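Local atomic coordinates of putative alpha-L-fucosidase (Bacteroides thetaiotaomicron, PDB entry 3EYP), a protein that probably hydrolyses alpha-L-fucosidic bonds as a family 29 glycoside hydrolase. Residues D205-G210 with K237-G242; W221-S226 with D247-A252; L327-K332 with L349-N354. All blocks are in the same frame, centred on the assembly; numbering follows the deposited sequence.

Contact 1: residues D205-G210 with K237-G242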
loop_
_atom_site.group_PDB
_atom_site.type_symbol
_atom_site.label_atom_id
_atom_site.label_comp_id
_atom_site.label_asym_id
_atom_site.label_seq_id
_atom_site.Cartn_x
_atom_site.Cartn_y
_atom_site.Cartn_z
ATOM N N ASP A 205 12.305 2.848 1.073
ATOM C CA ASP A 205 11.536 3.618 0.094
ATOM C C ASP A 205 10.177 3.960 0.679
ATOM O O ASP A 205 9.611 5.042 0.439
ATOM C CB ASP A 205 11.379 2.860 -1.213
ATOM C CG ASP A 205 12.681 2.717 -1.938
ATOM O OD1 ASP A 205 13.381 3.723 -2.161
ATOM O OD2 ASP A 205 12.987 1.601 -2.301
ATOM N N VAL A 206 9.661 2.994 1.413
ATOM C CA VAL A 206 8.354 3.119 2.098
ATOM C C VAL A 206 8.457 2.638 3.526
ATOM O O VAL A 206 9.316 1.797 3.876
ATOM C CB VAL A 206 7.232 2.438 1.298
ATOM C CG1 VAL A 206 7.228 2.972 -0.173
ATOM C CG2 VAL A 206 7.365 0.872 1.298
ATOM N N ARG A 207 7.567 3.168 4.355
ATOM C CA ARG A 207 7.564 2.857 5.773
ATOM C C ARG A 207 6.335 2.120 6.238
ATOM O O ARG A 207 5.274 2.146 5.607
ATOM C CB ARG A 207 7.637 4.185 6.583
ATOM C CG ARG A 207 6.388 5.106 6.454
ATOM C CD ARG A 207 6.499 6.407 7.340
ATOM N NE ARG A 207 5.196 7.008 7.632
ATOM C CZ ARG A 207 4.702 8.105 7.049
ATOM N NH1 ARG A 207 5.331 8.666 6.030
ATOM N NH2 ARG A 207 3.501 8.570 7.390
ATOM N N TRP A 208 6.469 1.555 7.431
ATOM C CA TRP A 208 5.314 1.116 8.213
ATOM C C TRP A 208 4.529 2.286 8.834
ATOM O O TRP A 208 5.022 3.378 9.025
ATOM C CB TRP A 208 5.735 0.150 9.321
ATOM C CG TRP A 208 4.605 -0.602 9.911
ATOM C CD1 TRP A 208 3.549 -1.166 9.255
ATOM C CD2 TRP A 208 4.445 -0.926 11.293
ATOM N NE1 TRP A 208 2.729 -1.807 10.163
ATOM C CE2 TRP A 208 3.268 -1.678 11.416
ATOM C CE3 TRP A 208 5.193 -0.641 12.446
ATOM C CZ2 TRP A 208 2.820 -2.169 12.658
ATOM C CZ3 TRP A 208 4.763 -1.131 13.664
ATOM C CH2 TRP A 208 3.601 -1.884 13.761
ATOM N N MET A 209 3.274 2.015 9.176
ATOM C CA MET A 209 2.409 3.061 9.679
ATOM C C MET A 209 1.869 2.790 11.066
ATOM O O MET A 209 0.885 3.346 11.470
ATOM C CB MET A 209 1.256 3.370 8.731
ATOM C CG MET A 209 0.831 2.221 7.924
ATOM S SD MET A 209 0.176 0.805 8.785
ATOM C CE MET A 209 -1.433 1.436 9.213
ATOM N N GLY A 210 2.496 1.857 11.733
ATOM C CA GLY A 210 2.325 1.597 13.141
ATOM C C GLY A 210 1.207 0.714 13.667
ATOM O O GLY A 210 1.144 0.485 14.868
ATOM N N LYS A 237 2.897 8.031 16.208
ATOM C CA LYS A 237 2.322 9.139 15.452
ATOM C C LYS A 237 3.182 9.475 14.256
ATOM O O LYS A 237 2.708 9.654 13.156
ATOM C CB LYS A 237 2.141 10.362 16.317
ATOM C CG LYS A 237 1.579 11.520 15.559
ATOM C CD LYS A 237 1.719 12.801 16.388
ATOM C CE LYS A 237 0.455 13.186 17.065
ATOM N NZ LYS A 237 0.615 14.637 17.555
ATOM N N GLY A 238 4.472 9.505 14.490
ATOM C CA GLY A 238 5.455 9.758 13.441
ATOM C C GLY A 238 5.347 8.791 12.275
ATOM O O GLY A 238 5.649 9.122 11.126
ATOM N N LEU A 239 4.925 7.569 12.584
ATOM C CA LEU A 239 4.777 6.568 11.545
ATOM C C LEU A 239 3.406 6.641 10.938
ATOM O O LEU A 239 3.241 6.546 9.739
ATOM C CB LEU A 239 5.066 5.160 12.083
ATOM C CG LEU A 239 6.509 4.782 12.469
ATOM C CD1 LEU A 239 6.580 3.347 12.966
ATOM C CD2 LEU A 239 7.427 4.952 11.280
ATOM N N ASN A 240 2.407 6.740 11.788
ATOM C CA ASN A 240 1.013 6.634 11.360
ATOM C C ASN A 240 0.541 7.922 10.606
ATOM O O ASN A 240 -0.200 7.856 9.654
ATOM C CB ASN A 240 0.106 6.343 12.569
ATOM C CG ASN A 240 -1.313 6.057 12.206
ATOM O OD1 ASN A 240 -2.203 6.879 12.506
ATOM N ND2 ASN A 240 -1.583 4.846 11.594
ATOM N N GLU A 241 0.959 9.070 11.117
ATOM C CA GLU A 241 0.608 10.403 10.547
ATOM C C GLU A 241 1.688 11.021 9.708
ATOM O O GLU A 241 1.445 11.867 8.851
ATOM C CB GLU A 241 0.183 11.369 11.653
ATOM C CG GLU A 241 -1.139 10.887 12.286
ATOM C CD GLU A 241 -1.751 11.778 13.360
ATOM O OE1 GLU A 241 -1.323 12.943 13.476
ATOM O OE2 GLU A 241 -2.661 11.280 14.082
ATOM N N GLY A 242 2.908 10.670 10.047
ATOM C CA GLY A 242 4.047 11.229 9.436
ATOM C C GLY A 242 4.171 12.646 9.991
ATOM O O GLY A 242 3.553 12.975 10.982
#
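The backbones of the two segments come closest where Met209 CA lies 4.2 Å from Asn240 CA, at the point where the irregular loop after strand 193-195 of the TIM-barrel-type domain passes the last turn of helix 236-240. Just beyond, Gly242 is the first residue to leave helical geometry, with a positive phi that glycine adopts readily; a CB on it would run into Arg207 NH2, so glycine suits the position twice over. Arg207 points its side chain at this helix end. Its CG stands between the backbone N and the carbonyl carbon (chi1 66°), and the chain runs extended to NE, which delivers the guanidinium edge-on to Leu239 O. NE bonds this oxygen at 2.9 Å and NH2 bonds the same Leu239 O at 3.1 Å, a side-on grip with the acceptor in the guanidinium plane. The NH2 donor rises well above the carbonyl plane, whereas NE is only modestly tilted from it. Further on, Asn240 ND2 donates almost head-on to Met209 O at 2.9 Å, in the plane of the amide, and also bonds Glu215 O. Leu239 CD1 makes the apolar contact, meeting the indole obliquely at Trp208 CE3, while Leu239 CB packs 3.5 Å from Trp208 O, a buried oxygen with no hydrogen-bonding partner in the model. Arg207 also reaches Trp221 O through NH2 and Ile250 O through NH1. One arginine thus satisfies several carbonyls, and its positive charge is likely to complement the partial negative charge of the helix end, while Asn240 ties the loop to the same turn.

Contact 2: residues W221-S226 with D247-A252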
loop_
_atom_site.group_PDB
_atom_site.type_symbol
_atom_site.label_atom_id
_atom_site.label_comp_id
_atom_site.label_asym_id
_atom_site.label_seq_id
_atom_site.Cartn_x
_atom_site.Cartn_y
_atom_site.Cartn_z
ATOM N N TRP A 221 1.053 12.166 6.150
ATOM C CA TRP A 221 2.025 12.757 5.225
ATOM C C TRP A 221 2.976 11.698 4.688
ATOM O O TRP A 221 3.247 10.667 5.352
ATOM C CB TRP A 221 2.829 13.881 5.887
ATOM C CG TRP A 221 1.989 14.845 6.635
ATOM C CD1 TRP A 221 1.764 14.837 7.975
ATOM C CD2 TRP A 221 1.201 15.923 6.101
ATOM N NE1 TRP A 221 0.908 15.850 8.309
ATOM C CE2 TRP A 221 0.559 16.542 7.189
ATOM C CE3 TRP A 221 1.000 16.447 4.824
ATOM C CZ2 TRP A 221 -0.299 17.629 7.031
ATOM C CZ3 TRP A 221 0.143 17.553 4.674
ATOM C CH2 TRP A 221 -0.479 18.124 5.762
ATOM N N ALA A 222 3.479 11.952 3.476
ATOM C CA ALA A 222 4.384 11.012 2.851
ATOM C C ALA A 222 5.746 11.141 3.478
ATOM O O ALA A 222 6.599 10.252 3.348
ATOM C CB ALA A 222 4.471 11.249 1.347
ATOM N N THR A 223 5.975 12.326 4.037
ATOM C CA THR A 223 7.190 12.663 4.776
ATOM C C THR A 223 7.077 12.354 6.260
ATOM O O THR A 223 5.998 12.456 6.885
ATOM C CB THR A 223 7.557 14.199 4.632
ATOM O OG1 THR A 223 6.411 15.037 4.933
ATOM C CG2 THR A 223 8.056 14.501 3.244
ATOM N N THR A 224 8.237 12.056 6.824
ATOM C CA THR A 224 8.414 11.884 8.260
ATOM C C THR A 224 9.901 11.925 8.580
ATOM O O THR A 224 10.733 11.926 7.678
ATOM C CB THR A 224 7.738 10.552 8.846
ATOM O OG1 THR A 224 7.523 10.707 10.258
ATOM C CG2 THR A 224 8.559 9.257 8.586
ATOM N N ASP A 225 10.217 11.910 9.851
ATOM C CA ASP A 225 11.624 11.906 10.280
ATOM C C ASP A 225 12.117 10.465 10.226
ATOM O O ASP A 225 11.407 9.556 10.636
ATOM C CB ASP A 225 11.795 12.459 11.686
ATOM C CG ASP A 225 11.785 14.010 11.734
ATOM O OD1 ASP A 225 11.847 14.658 10.665
ATOM O OD2 ASP A 225 11.654 14.574 12.868
ATOM N N SER A 226 13.332 10.254 9.742
ATOM C CA SER A 226 13.797 8.874 9.567
ATOM C C SER A 226 13.984 8.159 10.891
ATOM O O SER A 226 14.007 6.918 10.950
ATOM C CB SER A 226 15.059 8.804 8.733
ATOM O OG SER A 226 16.140 9.238 9.491
ATOM N N ASP A 247 11.971 14.982 7.784
ATOM C CA ASP A 247 13.270 15.071 7.108
ATOM C C ASP A 247 13.493 14.132 5.929
ATOM O O ASP A 247 14.485 14.267 5.218
ATOM C CB ASP A 247 14.478 14.989 8.052
ATOM C CG ASP A 247 14.656 13.619 8.719
ATOM O OD1 ASP A 247 14.160 12.611 8.201
ATOM O OD2 ASP A 247 15.333 13.577 9.780
ATOM N N ALA A 248 12.528 13.255 5.707
ATOM C CA ALA A 248 12.577 12.237 4.674
ATOM C C ALA A 248 11.268 11.987 4.014
ATOM O O ALA A 248 10.207 11.975 4.643
ATOM C CB ALA A 248 13.164 10.893 5.257
ATOM N N TYR A 249 11.331 11.662 2.735
ATOM C CA TYR A 249 10.118 11.321 1.945
ATOM C C TYR A 249 10.099 9.810 1.838
ATOM O O TYR A 249 10.892 9.207 1.117
ATOM C CB TYR A 249 10.136 11.975 0.584
ATOM C CG TYR A 249 8.790 11.989 -0.112
ATOM C CD1 TYR A 249 8.048 13.162 -0.217
ATOM C CD2 TYR A 249 8.268 10.828 -0.689
ATOM C CE1 TYR A 249 6.795 13.165 -0.845
ATOM C CE2 TYR A 249 7.037 10.831 -1.314
ATOM C CZ TYR A 249 6.299 11.985 -1.393
ATOM O OH TYR A 249 5.045 11.974 -2.041
ATOM N N ILE A 250 9.296 9.234 2.701
ATOM C CA ILE A 250 9.162 7.755 2.833
ATOM C C ILE A 250 7.724 7.482 3.169
ATOM O O ILE A 250 7.339 7.441 4.366
ATOM C CB ILE A 250 10.061 7.172 3.942
ATOM C CG1 ILE A 250 11.492 7.681 3.856
ATOM C CG2 ILE A 250 10.093 5.644 3.844
ATOM C CD1 ILE A 250 12.324 7.511 5.126
ATOM N N PRO A 251 6.888 7.339 2.137
ATOM C CA PRO A 251 5.486 7.255 2.386
ATOM C C PRO A 251 5.067 5.964 3.097
ATOM O O PRO A 251 5.777 4.965 3.061
ATOM C CB PRO A 251 4.847 7.312 0.994
ATOM C CG PRO A 251 5.921 7.173 0.030
ATOM C CD PRO A 251 7.239 7.307 0.706
ATOM N N ALA A 252 3.952 6.041 3.768
ATOM C CA ALA A 252 3.378 4.898 4.504
ATOM C C ALA A 252 2.780 3.836 3.602
ATOM O O ALA A 252 1.944 4.090 2.702
ATOM C CB ALA A 252 2.313 5.363 5.518
HETATM O O HOH W 1 2.143 8.282 3.499
#
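Thr223 faces Tyr249, and Thr224 faces Ala248, in a short two-stranded antiparallel ladder, the first a non-hydrogen-bonded pair and the second a hydrogen-bonded one. Thr224 N gives a bond of 2.9 Å to Ala248 O and Thr224 O accepts from Ala248 N. Because Asp247 and Ala248 both lie opposite Thr224, the ladder ends in a classic beta bulge, where Asp225 OD1, not Thr224 O, takes the hydrogen of Asp247 N. Along this side chain, Asp225 CB lies near Asp247 OD2, and CG, beside its own backbone N (chi1 -80°), approaches Asp247 N. At the tip, OD1 accepts from Asp247 N at 2.9 Å, met nearly along its C-O axis. Asp247 replies in kind, its OD1 accepting from Ser226 N on the syn side. The two side chains cross at about a right angle, their carboxylate planes 39° apart, and the bound N-H groups probably ease their proximity. With an alanine in place of Asp225, Asp247 N would probably lose this acceptor and the bulge one of its ties. At the other end, Ile250 N bonds Ala222 O, and the small methyl of Ala222 fits over one face of the Tyr249 ring in a CH-pi contact, Ala222 CB 3.4 Å from Tyr249 CZ.

Contact 3: residues L327-K332 with L349-N354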
loop_
_atom_site.group_PDB
_atom_site.type_symbol
_atom_site.label_atom_id
_atom_site.label_comp_id
_atom_site.label_asym_id
_atom_site.label_seq_id
_atom_site.Cartn_x
_atom_site.Cartn_y
_atom_site.Cartn_z
ATOM N N LEU A 327 -19.785 13.232 -10.267
ATOM C CA LEU A 327 -21.060 13.954 -10.339
ATOM C C LEU A 327 -20.852 15.431 -10.606
ATOM O O LEU A 327 -21.799 16.171 -10.919
ATOM C CB LEU A 327 -21.876 13.767 -9.070
ATOM C CG LEU A 327 -22.308 12.308 -8.884
ATOM C CD1 LEU A 327 -23.134 12.131 -7.619
ATOM C CD2 LEU A 327 -23.059 11.790 -10.158
ATOM N N LEU A 328 -19.610 15.869 -10.505
ATOM C CA LEU A 328 -19.330 17.270 -10.786
ATOM C C LEU A 328 -19.183 17.470 -12.283
ATOM O O LEU A 328 -19.163 18.606 -12.760
ATOM C CB LEU A 328 -18.054 17.772 -10.104
ATOM C CG LEU A 328 -18.049 17.802 -8.591
ATOM C CD1 LEU A 328 -16.708 18.347 -8.108
ATOM C CD2 LEU A 328 -19.249 18.587 -8.038
ATOM N N ARG A 329 -19.043 16.391 -13.049
ATOM C CA ARG A 329 -18.740 16.606 -14.449
ATOM C C ARG A 329 -19.881 17.354 -15.119
ATOM O O ARG A 329 -21.043 17.156 -14.848
ATOM C CB ARG A 329 -18.315 15.335 -15.162
ATOM C CG ARG A 329 -16.749 15.254 -15.126
ATOM C CD ARG A 329 -16.223 13.890 -15.552
ATOM N NE ARG A 329 -16.673 13.584 -16.903
ATOM C CZ ARG A 329 -16.060 13.976 -18.010
ATOM N NH1 ARG A 329 -16.584 13.642 -19.183
ATOM N NH2 ARG A 329 -14.934 14.689 -17.956
ATOM N N GLY A 330 -19.511 18.289 -15.947
ATOM C CA GLY A 330 -20.516 19.045 -16.671
ATOM C C GLY A 330 -20.759 20.371 -16.023
ATOM O O GLY A 330 -21.406 21.251 -16.613
ATOM N N ALA A 331 -20.191 20.520 -14.827
ATOM C CA ALA A 331 -20.344 21.767 -14.033
ATOM C C ALA A 331 -19.788 22.990 -14.738
ATOM O O ALA A 331 -18.924 22.904 -15.616
ATOM C CB ALA A 331 -19.715 21.633 -12.610
ATOM N N LYS A 332 -20.342 24.127 -14.371
ATOM C CA LYS A 332 -19.743 25.416 -14.724
ATOM C C LYS A 332 -18.846 25.732 -13.565
ATOM O O LYS A 332 -19.267 25.634 -12.425
ATOM C CB LYS A 332 -20.773 26.534 -14.883
ATOM N N LEU A 349 -11.485 17.942 -13.486
ATOM C CA LEU A 349 -12.725 17.263 -13.891
ATOM C C LEU A 349 -12.614 16.460 -15.152
ATOM O O LEU A 349 -13.560 15.792 -15.542
ATOM C CB LEU A 349 -13.856 18.265 -14.103
ATOM C CG LEU A 349 -14.286 19.121 -12.937
ATOM C CD1 LEU A 349 -15.490 19.991 -13.289
ATOM C CD2 LEU A 349 -14.592 18.176 -11.777
ATOM N N ASP A 350 -11.455 16.543 -15.764
ATOM C CA ASP A 350 -11.251 16.057 -17.121
ATOM C C ASP A 350 -10.785 14.622 -17.251
ATOM O O ASP A 350 -10.551 14.128 -18.345
ATOM C CB ASP A 350 -10.320 16.980 -17.899
ATOM C CG ASP A 350 -8.870 16.854 -17.477
ATOM O OD1 ASP A 350 -8.563 15.945 -16.689
ATOM O OD2 ASP A 350 -8.037 17.673 -17.940
ATOM N N ASN A 351 -10.630 13.957 -16.136
ATOM C CA ASN A 351 -10.205 12.555 -16.181
ATOM C C ASN A 351 -8.906 12.304 -16.943
ATOM O O ASN A 351 -8.653 11.193 -17.397
ATOM C CB ASN A 351 -11.283 11.721 -16.851
ATOM C CG ASN A 351 -12.525 11.594 -16.003
ATOM O OD1 ASN A 351 -13.647 11.576 -16.517
ATOM N ND2 ASN A 351 -12.344 11.523 -14.700
ATOM N N GLU A 352 -8.115 13.338 -17.131
ATOM C CA GLU A 352 -6.788 13.148 -17.739
ATOM C C GLU A 352 -5.804 12.850 -16.630
ATOM O O GLU A 352 -5.902 13.394 -15.533
ATOM C CB GLU A 352 -6.289 14.380 -18.479
ATOM C CG GLU A 352 -7.295 15.076 -19.332
ATOM C CD GLU A 352 -7.313 14.563 -20.740
ATOM O OE1 GLU A 352 -6.555 13.610 -21.050
ATOM O OE2 GLU A 352 -8.103 15.115 -21.546
ATOM N N LYS A 353 -4.835 12.004 -16.931
ATOM C CA LYS A 353 -3.837 11.597 -15.918
ATOM C C LYS A 353 -2.950 12.788 -15.533
ATOM O O LYS A 353 -2.756 13.106 -14.340
ATOM C CB LYS A 353 -3.002 10.399 -16.416
ATOM C CG LYS A 353 -1.805 10.080 -15.571
ATOM C CD LYS A 353 -0.625 9.522 -16.409
ATOM C CE LYS A 353 -1.037 8.394 -17.341
ATOM N NZ LYS A 353 0.180 7.644 -17.826
ATOM N N ASN A 354 -2.490 13.486 -16.559
ATOM C CA ASN A 354 -1.386 14.460 -16.421
ATOM C C ASN A 354 -1.748 15.928 -16.182
ATOM O O ASN A 354 -0.901 16.726 -15.807
ATOM C CB ASN A 354 -0.505 14.391 -17.651
ATOM C CG ASN A 354 0.172 13.033 -17.806
ATOM O OD1 ASN A 354 0.225 12.481 -18.929
ATOM N ND2 ASN A 354 0.674 12.470 -16.687
#
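Arg329 is brought to Leu349 O by an unusual first torsion (chi1 -94°, away from a staggered position) and by a bend at chi3 of 59°, which folds the end of the chain back beside the carbonyl. The side chain therefore runs alongside the oxygen: Arg329 CG and CD both pass 3.3 Å from Leu349 O, and NH2 donates to this O at 3.0 Å in a nearly straight bond that lies in the guanidinium plane. Asn351 approaches from another direction. Its OD1 stands over one face of the guanidinium, offset toward the rim, with the amide and guanidinium planes 30° apart; the nearest atom is Arg329 CD, 3.6 Å from Asn351 OD1, so this is packing of a polar oxygen over a cationic face and not a hydrogen bond. A long, flexible arginine suits this exposed place because its methylenes pack against Leu349 O and Asn351 OD1 while NH2 makes the bond. On the buried side, Leu328 CB touches Leu349 CD2 at 3.9 Å. Each segment is shaped by its own turn. Leu328 to Ala331 is a type II beta turn, closed by Ala331 N to Leu328 O, with Gly330 at the positive phi such a turn needs. Asp350 OD1 accepts from Glu352 N at 2.7 Å, an Asx turn, while OD2 bonds Thr355 OG1. The two loops lie on the beta-sandwich of the F5/8 type C (discoidin-like) domain, where Leu328 and Leu349 pack on Phe370 of one sheet and Leu328 also on Phe451 and Val453 of the other.

How the contacts relate
Contacts 1 and 2 are neighbours, their centres 7 Å apart, and interleave along the chain in the order 205-210, 221-226, 237-242, 247-252. They also touch directly: Thr224 OG1 lies 2.6 Å from Gly238 O, probably a hydrogen bond. Both lie in the long connection between strands 193-195 and 253-257, the two outermost strands of the parallel sheet in the TIM-barrel-type domain, probably the catalytic one; there helix 236-240 and the small ladder 223-224/248-249 pack together. Contact 3 follows later in the sequence, after helix 306-323; its centre is about 32 Å from that of contact 1 and 31 Å from that of contact 2, and it touches neither, belonging to a separate beta-sandwich domain.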